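PDB 7LHV: sulfate transporter 4.1, chloroplastic from Arabidopsis thaliana, which cotransports protons and sulfate across the membrane and may play a part in regulating sulfate assimilation. Local coordinates for residues Asp547-Tyr552 with Lys591-Glu596; Gly102-Ile107 with Leu284-Pro289; Ser216-Gly221 with Ser237-Ile242. One frame throughout, in Å; residues are numbered along the deposited sequence.

Interaction 1. Residues Asp547-Tyr552 with Lys591-Glu596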
# COMPACT_ATOMS: atom_id res chain seq x y z
N ASP A 547 -14.67 -14.13 8.50
CA ASP A 547 -14.72 -14.21 9.96
C ASP A 547 -16.10 -13.81 10.49
O ASP A 547 -16.64 -14.46 11.39
CB ASP A 547 -13.64 -13.33 10.57
CG ASP A 547 -12.25 -13.77 10.19
OD1 ASP A 547 -12.12 -14.68 9.35
OD2 ASP A 547 -11.28 -13.20 10.73
N ARG A 548 -16.67 -12.74 9.94
CA ARG A 548 -17.99 -12.29 10.38
C ARG A 548 -19.05 -13.34 10.10
O ARG A 548 -19.98 -13.52 10.90
CB ARG A 548 -18.34 -10.96 9.72
CG ARG A 548 -17.52 -9.79 10.22
CD ARG A 548 -17.80 -9.53 11.68
NE ARG A 548 -19.23 -9.34 11.94
CZ ARG A 548 -19.85 -8.17 11.90
NH1 ARG A 548 -19.19 -7.05 11.64
NH2 ARG A 548 -21.15 -8.12 12.13
N LEU A 549 -18.96 -14.01 8.96
CA LEU A 549 -19.94 -15.05 8.65
C LEU A 549 -19.70 -16.32 9.45
O LEU A 549 -20.64 -17.07 9.71
CB LEU A 549 -19.93 -15.34 7.15
CG LEU A 549 -20.38 -14.15 6.29
CD1 LEU A 549 -20.31 -14.49 4.81
CD2 LEU A 549 -21.77 -13.70 6.68
N ARG A 550 -18.45 -16.58 9.86
CA ARG A 550 -18.15 -17.72 10.70
C ARG A 550 -18.52 -17.50 12.16
O ARG A 550 -18.58 -18.47 12.93
CB ARG A 550 -16.67 -18.08 10.61
CG ARG A 550 -16.26 -18.79 9.34
CD ARG A 550 -14.75 -18.91 9.26
NE ARG A 550 -14.32 -19.79 8.17
CZ ARG A 550 -13.10 -19.78 7.65
NH1 ARG A 550 -12.17 -18.95 8.07
NH2 ARG A 550 -12.81 -20.63 6.67
N GLU A 551 -18.72 -16.25 12.58
CA GLU A 551 -19.19 -16.01 13.94
C GLU A 551 -20.50 -16.74 14.21
O GLU A 551 -20.76 -17.17 15.33
CB GLU A 551 -19.36 -14.51 14.20
CG GLU A 551 -18.06 -13.73 14.23
CD GLU A 551 -18.28 -12.25 14.48
OE1 GLU A 551 -19.46 -11.82 14.51
OE2 GLU A 551 -17.29 -11.52 14.66
N TYR A 552 -21.34 -16.90 13.18
CA TYR A 552 -22.59 -17.64 13.36
C TYR A 552 -22.33 -19.13 13.56
O TYR A 552 -23.02 -19.78 14.36
CB TYR A 552 -23.50 -17.38 12.16
CG TYR A 552 -23.73 -15.90 11.95
CD1 TYR A 552 -24.55 -15.18 12.81
CD2 TYR A 552 -23.09 -15.22 10.93
CE1 TYR A 552 -24.75 -13.83 12.64
CE2 TYR A 552 -23.28 -13.86 10.76
CZ TYR A 552 -24.11 -13.17 11.61
OH TYR A 552 -24.31 -11.82 11.44
N LYS A 591 -18.54 -20.25 -1.45
CA LYS A 591 -18.70 -21.70 -1.53
C LYS A 591 -18.18 -22.38 -0.27
O LYS A 591 -18.81 -23.32 0.24
CB LYS A 591 -17.98 -22.24 -2.77
CG LYS A 591 -18.69 -21.91 -4.07
CD LYS A 591 -18.16 -22.74 -5.22
CE LYS A 591 -16.82 -22.23 -5.71
NZ LYS A 591 -16.45 -22.83 -7.02
N GLU A 592 -17.04 -21.92 0.26
CA GLU A 592 -16.51 -22.51 1.49
C GLU A 592 -17.47 -22.30 2.66
O GLU A 592 -17.71 -23.23 3.44
CB GLU A 592 -15.14 -21.92 1.81
CG GLU A 592 -14.06 -22.31 0.82
CD GLU A 592 -12.73 -21.66 1.13
OE1 GLU A 592 -12.62 -20.99 2.18
OE2 GLU A 592 -11.78 -21.81 0.33
N LEU A 593 -18.02 -21.10 2.80
CA LEU A 593 -18.98 -20.85 3.88
C LEU A 593 -20.26 -21.64 3.69
O LEU A 593 -20.86 -22.09 4.67
CB LEU A 593 -19.28 -19.35 4.01
CG LEU A 593 -18.33 -18.46 4.81
CD1 LEU A 593 -18.35 -18.90 6.26
CD2 LEU A 593 -16.91 -18.48 4.29
N TYR A 594 -20.70 -21.83 2.44
CA TYR A 594 -21.88 -22.67 2.23
C TYR A 594 -21.62 -24.11 2.66
O TYR A 594 -22.47 -24.74 3.28
CB TYR A 594 -22.30 -22.63 0.76
CG TYR A 594 -23.32 -23.70 0.44
CD1 TYR A 594 -24.61 -23.62 0.95
CD2 TYR A 594 -22.99 -24.79 -0.34
CE1 TYR A 594 -25.54 -24.60 0.67
CE2 TYR A 594 -23.91 -25.77 -0.62
CZ TYR A 594 -25.19 -25.67 -0.12
OH TYR A 594 -26.11 -26.65 -0.40
N GLN A 595 -20.44 -24.64 2.32
CA GLN A 595 -20.10 -25.99 2.75
C GLN A 595 -20.03 -26.09 4.26
O GLN A 595 -20.54 -27.05 4.86
CB GLN A 595 -18.79 -26.43 2.11
CG GLN A 595 -18.89 -26.68 0.61
CD GLN A 595 -17.54 -26.94 -0.03
OE1 GLN A 595 -16.50 -26.57 0.51
NE2 GLN A 595 -17.56 -27.58 -1.20
N GLU A 596 -19.41 -25.10 4.91
CA GLU A 596 -19.34 -25.12 6.37
C GLU A 596 -20.71 -24.98 7.01
O GLU A 596 -20.95 -25.51 8.10
CB GLU A 596 -18.41 -24.02 6.87
CG GLU A 596 -16.95 -24.19 6.47
CD GLU A 596 -16.09 -23.01 6.88
OE1 GLU A 596 -16.60 -22.12 7.58
OE2 GLU A 596 -14.91 -22.97 6.49

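Interaction 2. Residues Gly102-Ile107 with Leu284-Pro289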
# COMPACT_ATOMS: atom_id res chain seq x y z
N GLY A 102 1.58 39.02 -15.52
CA GLY A 102 2.91 38.55 -15.86
C GLY A 102 4.00 39.43 -15.29
O GLY A 102 5.00 38.93 -14.77
N ILE A 103 3.83 40.76 -15.38
CA ILE A 103 4.82 41.67 -14.81
C ILE A 103 4.91 41.46 -13.31
O ILE A 103 6.01 41.38 -12.74
CB ILE A 103 4.47 43.13 -15.16
CG1 ILE A 103 4.78 43.41 -16.63
CG2 ILE A 103 5.23 44.09 -14.26
CD1 ILE A 103 4.27 44.75 -17.11
N THR A 104 3.76 41.35 -12.64
CA THR A 104 3.75 41.16 -11.19
C THR A 104 4.44 39.86 -10.80
O THR A 104 5.27 39.84 -9.87
CB THR A 104 2.30 41.17 -10.70
OG1 THR A 104 1.71 42.45 -10.97
CG2 THR A 104 2.23 40.89 -9.23
N VAL A 105 4.14 38.77 -11.50
CA VAL A 105 4.73 37.48 -11.16
C VAL A 105 6.22 37.48 -11.44
O VAL A 105 7.00 36.93 -10.66
CB VAL A 105 4.00 36.35 -11.90
CG1 VAL A 105 4.79 35.06 -11.81
CG2 VAL A 105 2.62 36.15 -11.31
N GLY A 106 6.65 38.09 -12.54
CA GLY A 106 8.08 38.15 -12.82
C GLY A 106 8.85 38.95 -11.79
O GLY A 106 9.95 38.57 -11.37
N ILE A 107 8.27 40.08 -11.36
CA ILE A 107 8.91 40.88 -10.32
C ILE A 107 9.01 40.09 -9.02
O ILE A 107 10.03 40.13 -8.34
CB ILE A 107 8.14 42.21 -10.12
CG1 ILE A 107 8.44 43.17 -11.27
CG2 ILE A 107 8.50 42.85 -8.80
CD1 ILE A 107 7.63 44.44 -11.23
N LEU A 284 1.75 44.47 -2.61
CA LEU A 284 2.97 44.49 -1.82
C LEU A 284 3.55 43.09 -1.64
O LEU A 284 4.77 42.93 -1.59
CB LEU A 284 2.71 45.13 -0.45
CG LEU A 284 2.33 46.61 -0.48
CD1 LEU A 284 2.09 47.12 0.93
CD2 LEU A 284 3.41 47.42 -1.16
N ARG A 285 2.69 42.07 -1.55
CA ARG A 285 3.17 40.70 -1.45
C ARG A 285 4.10 40.35 -2.59
O ARG A 285 5.09 39.64 -2.40
CB ARG A 285 1.99 39.73 -1.42
CG ARG A 285 1.29 39.62 -0.08
CD ARG A 285 0.17 38.60 -0.16
NE ARG A 285 0.66 37.31 -0.63
CZ ARG A 285 -0.07 36.41 -1.28
NH1 ARG A 285 -1.34 36.63 -1.56
NH2 ARG A 285 0.49 35.26 -1.64
N ALA A 286 3.80 40.84 -3.79
CA ALA A 286 4.69 40.61 -4.92
C ALA A 286 5.91 41.51 -4.88
O ALA A 286 6.98 41.12 -5.36
CB ALA A 286 3.94 40.82 -6.23
N ALA A 287 5.78 42.72 -4.33
CA ALA A 287 6.89 43.65 -4.29
C ALA A 287 7.77 43.46 -3.06
O ALA A 287 8.84 44.09 -2.98
CB ALA A 287 6.38 45.09 -4.33
N ALA A 288 7.36 42.63 -2.11
CA ALA A 288 8.16 42.44 -0.90
C ALA A 288 9.53 41.83 -1.17
O ALA A 288 10.53 42.39 -0.70
CB ALA A 288 7.36 41.61 0.12
N PRO A 289 9.66 40.71 -1.90
CA PRO A 289 11.00 40.15 -2.12
C PRO A 289 11.94 41.09 -2.86
O PRO A 289 13.13 41.14 -2.55
CB PRO A 289 10.73 38.87 -2.91
CG PRO A 289 9.42 39.08 -3.53
CD PRO A 289 8.63 39.86 -2.54

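Interaction 3. Residues Ser216-Gly221 with Ser237-Ile242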
# COMPACT_ATOMS: atom_id res chain seq x y z
N SER A 216 9.59 20.57 6.78
CA SER A 216 10.52 21.04 5.77
C SER A 216 10.71 22.55 5.85
O SER A 216 11.82 23.04 5.65
CB SER A 216 10.02 20.64 4.38
OG SER A 216 10.12 19.24 4.19
N ALA A 217 9.64 23.29 6.13
CA ALA A 217 9.76 24.74 6.27
C ALA A 217 10.65 25.11 7.45
O ALA A 217 11.49 26.02 7.35
CB ALA A 217 8.38 25.37 6.41
N ILE A 218 10.47 24.43 8.58
CA ILE A 218 11.33 24.70 9.73
C ILE A 218 12.78 24.37 9.42
O ILE A 218 13.70 25.12 9.78
CB ILE A 218 10.82 23.95 10.98
CG1 ILE A 218 9.49 24.53 11.44
CG2 ILE A 218 11.84 24.02 12.10
CD1 ILE A 218 8.84 23.73 12.54
N VAL A 219 13.01 23.25 8.74
CA VAL A 219 14.37 22.86 8.36
C VAL A 219 14.98 23.90 7.43
O VAL A 219 16.16 24.26 7.55
CB VAL A 219 14.38 21.46 7.74
CG1 VAL A 219 15.69 21.20 7.02
CG2 VAL A 219 14.15 20.41 8.81
N ILE A 220 14.20 24.39 6.47
CA ILE A 220 14.69 25.39 5.53
C ILE A 220 15.08 26.67 6.26
O ILE A 220 16.14 27.26 6.00
CB ILE A 220 13.64 25.66 4.44
CG1 ILE A 220 13.54 24.48 3.48
CG2 ILE A 220 13.98 26.92 3.68
CD1 ILE A 220 12.29 24.48 2.65
N GLY A 221 14.23 27.13 7.18
CA GLY A 221 14.55 28.32 7.94
C GLY A 221 15.80 28.16 8.78
O GLY A 221 16.66 29.05 8.83
N SER A 237 19.92 17.81 7.27
CA SER A 237 18.47 17.94 7.19
C SER A 237 17.79 17.65 8.51
O SER A 237 16.56 17.53 8.55
CB SER A 237 17.92 17.02 6.10
OG SER A 237 16.51 17.05 6.08
N LYS A 238 18.54 17.52 9.60
CA LYS A 238 18.00 17.25 10.92
C LYS A 238 18.26 18.44 11.84
O LYS A 238 19.27 19.13 11.71
CB LYS A 238 18.62 15.98 11.52
CG LYS A 238 18.64 14.80 10.57
CD LYS A 238 19.42 13.64 11.17
CE LYS A 238 19.46 12.46 10.22
NZ LYS A 238 20.26 12.76 9.00
N ILE A 239 17.33 18.67 12.76
CA ILE A 239 17.40 19.86 13.61
C ILE A 239 18.56 19.76 14.60
O ILE A 239 19.24 20.76 14.87
CB ILE A 239 16.06 20.08 14.32
CG1 ILE A 239 14.95 20.24 13.30
CG2 ILE A 239 16.13 21.30 15.22
CD1 ILE A 239 15.19 21.34 12.30
N VAL A 240 18.78 18.58 15.17
CA VAL A 240 19.77 18.45 16.23
C VAL A 240 21.18 18.79 15.75
O VAL A 240 21.86 19.59 16.41
CB VAL A 240 19.68 17.06 16.88
CG1 VAL A 240 20.78 16.87 17.91
CG2 VAL A 240 18.32 16.86 17.51
N PRO A 241 21.69 18.22 14.64
CA PRO A 241 23.02 18.65 14.17
C PRO A 241 23.09 20.12 13.81
O PRO A 241 24.13 20.75 14.04
CB PRO A 241 23.27 17.75 12.96
CG PRO A 241 21.93 17.28 12.54
CD PRO A 241 21.15 17.14 13.80
N ILE A 242 22.02 20.69 13.26
CA ILE A 242 22.03 22.11 12.90
C ILE A 242 22.19 22.97 14.14
O ILE A 242 23.02 23.89 14.19
CB ILE A 242 20.76 22.48 12.12
CG1 ILE A 242 20.72 21.77 10.77
CG2 ILE A 242 20.67 23.98 11.94
CD1 ILE A 242 19.40 21.91 10.05

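Interaction 1. Residues Asp547-Tyr552 with Lys591-Glu596
R550 and E596 meet edge to edge through their flat end groups, although the two side chains cross at a slant; the guanidinium and carboxylate planes are turned only 14° apart, so that two nitrogens face two oxygens in a bidentate salt bridge. R550 NH2 gives the firmer bond, 3.1 Å to E596 OE2, reaching the syn lone pair of that oxygen while the oxygen lies slightly out of the guanidinium plane. The second bond, R550 NE to E596 OE1, is weak at 3.3 Å, although fairly straight. Both side chains run extended, and the arginine crosses L593 at about a right angle on its way: R550 CG rests 3.7 Å from L593 CD1. The same methyl also meets L549 CB at 4.0 Å. Segments 547-552 and 591-596 run almost parallel, 7° apart, and lie on helices 542-560 and 584-599, successive crossover helices of β-α-β units in the STAS domain, with the buried leucines beneath the charged pair. E592 OE1 stands 4.5 Å from R550 NH2, well out of the guanidinium plane, and adds only its charge. E553 brings a like charge close to E596 OE1, which R550 probably helps to offset. A leucine in place of R550 would probably leave the E596 carboxylate without its cationic mate and free to turn beside E553. A357 of the second subunit packs against both R550 and E596.

Interaction 2. Residues Gly102-Ile107 with Leu284-Pro289
Helices 91-119 and 284-300 of the membrane domain, each predicted to span the bilayer, touch where T104 meets A286, near the N-terminal end of the second helix. The two CA atoms, of T104 and A286, come within 6.4 Å of each other. A286 directs its CB toward the partner helix, and this methyl meets T104 CG2 at 3.5 Å, two methyl groups in van der Waals contact. The A286 methyl also lies 4.0 Å from T104 O, and thus faces both the side chain and the backbone of the threonine. T104 can offer a purely apolar group because its first torsion (-63°) sets CG2 opposite the backbone N and keeps OG1 beside it; the hydroxyl is hydrogen-bonded to the carbonyl of M100, one turn earlier on its own helix. A turn later I107 flanks the contact, its CG2 branch 4.1 Å from A286 O; this isoleucine is on the surface, whereas T104 and A286 are buried. V396 of helix 391-399 touches both T104 and A286, while M108 packs on A286 and P111 on P289, continuing the interface along helix 91-119. At P289 the second helix is kinked, since the proline nitrogen makes no bond to the preceding turn. A threonine and an alanine methyl meet at the centre and an isoleucine flanks them, with no polar bond between the segments, an arrangement characteristic of helix-helix packing within a polytopic membrane domain such as that of the SLC26/SulP transporters.

Interaction 3. Residues Ser216-Gly221 with Ser237-Ile242
V219 and I239 supply the main apolar contact, their side chains set obliquely against each other with V219 CG2 at 3.8 Å from I239 CD1. The isoleucine reaches across by folding rather than extending: CG1 lies beside the backbone N and the second torsion, -56°, swings CD1 round toward helix 206-229. I218 adds a longer touch, its CG2 at 4.3 Å from the same I239 CD1, so the methyl is met by two neighbouring residues of one helix. L473 of helix 459-474 packs against both I218 and I239, and its backbone is hydrogen-bonded to that of I239.

A second group of contacts places apolar atoms against polar ones. S237 O lies 3.8 Å from V219 CG2 and 4.1 Å from V219 CG1, so both branches of the valine face this carbonyl. The serine hydroxyl is near as well, S237 OG being 4.3 Å from V219 CG1. S237 comes just before K238, the N-cap residue of helix 239-249, and its side chain touches N161 of helix 153-166.

Within the sulfate permease region the contact joins 216-221, in a predicted transmembrane helix, to the start of the next helix in sequence. With neither hydrogen bonds nor charge pairs between these two segments, their packing probably rests on shape and dispersion, while the backbone bond to L473 supplies a directional tie from a third helix.

Interactions 2 and 3 share the sulfate permease region, with centres 28 Å apart and nearest atoms about 14 Å apart; both segments of interaction 3 fall in sequence between the two of interaction 2. Interaction 1 lies in the STAS domain, its centre 67 Å from that of interaction 2, on the opposite side of the chain's centre, and 54 Å from that of interaction 3. None of the three touches another. Interaction 3 approaches a bound sphingosine phosphate, about 10 Å from the S237 side chain, and V208 on its helix 206-229 lines such a lipid pocket. Interaction 1 instead adjoins the second subunit. Interactions 2 and 3 thus belong to the transport region and interaction 1 to the STAS domain at the dimer interface.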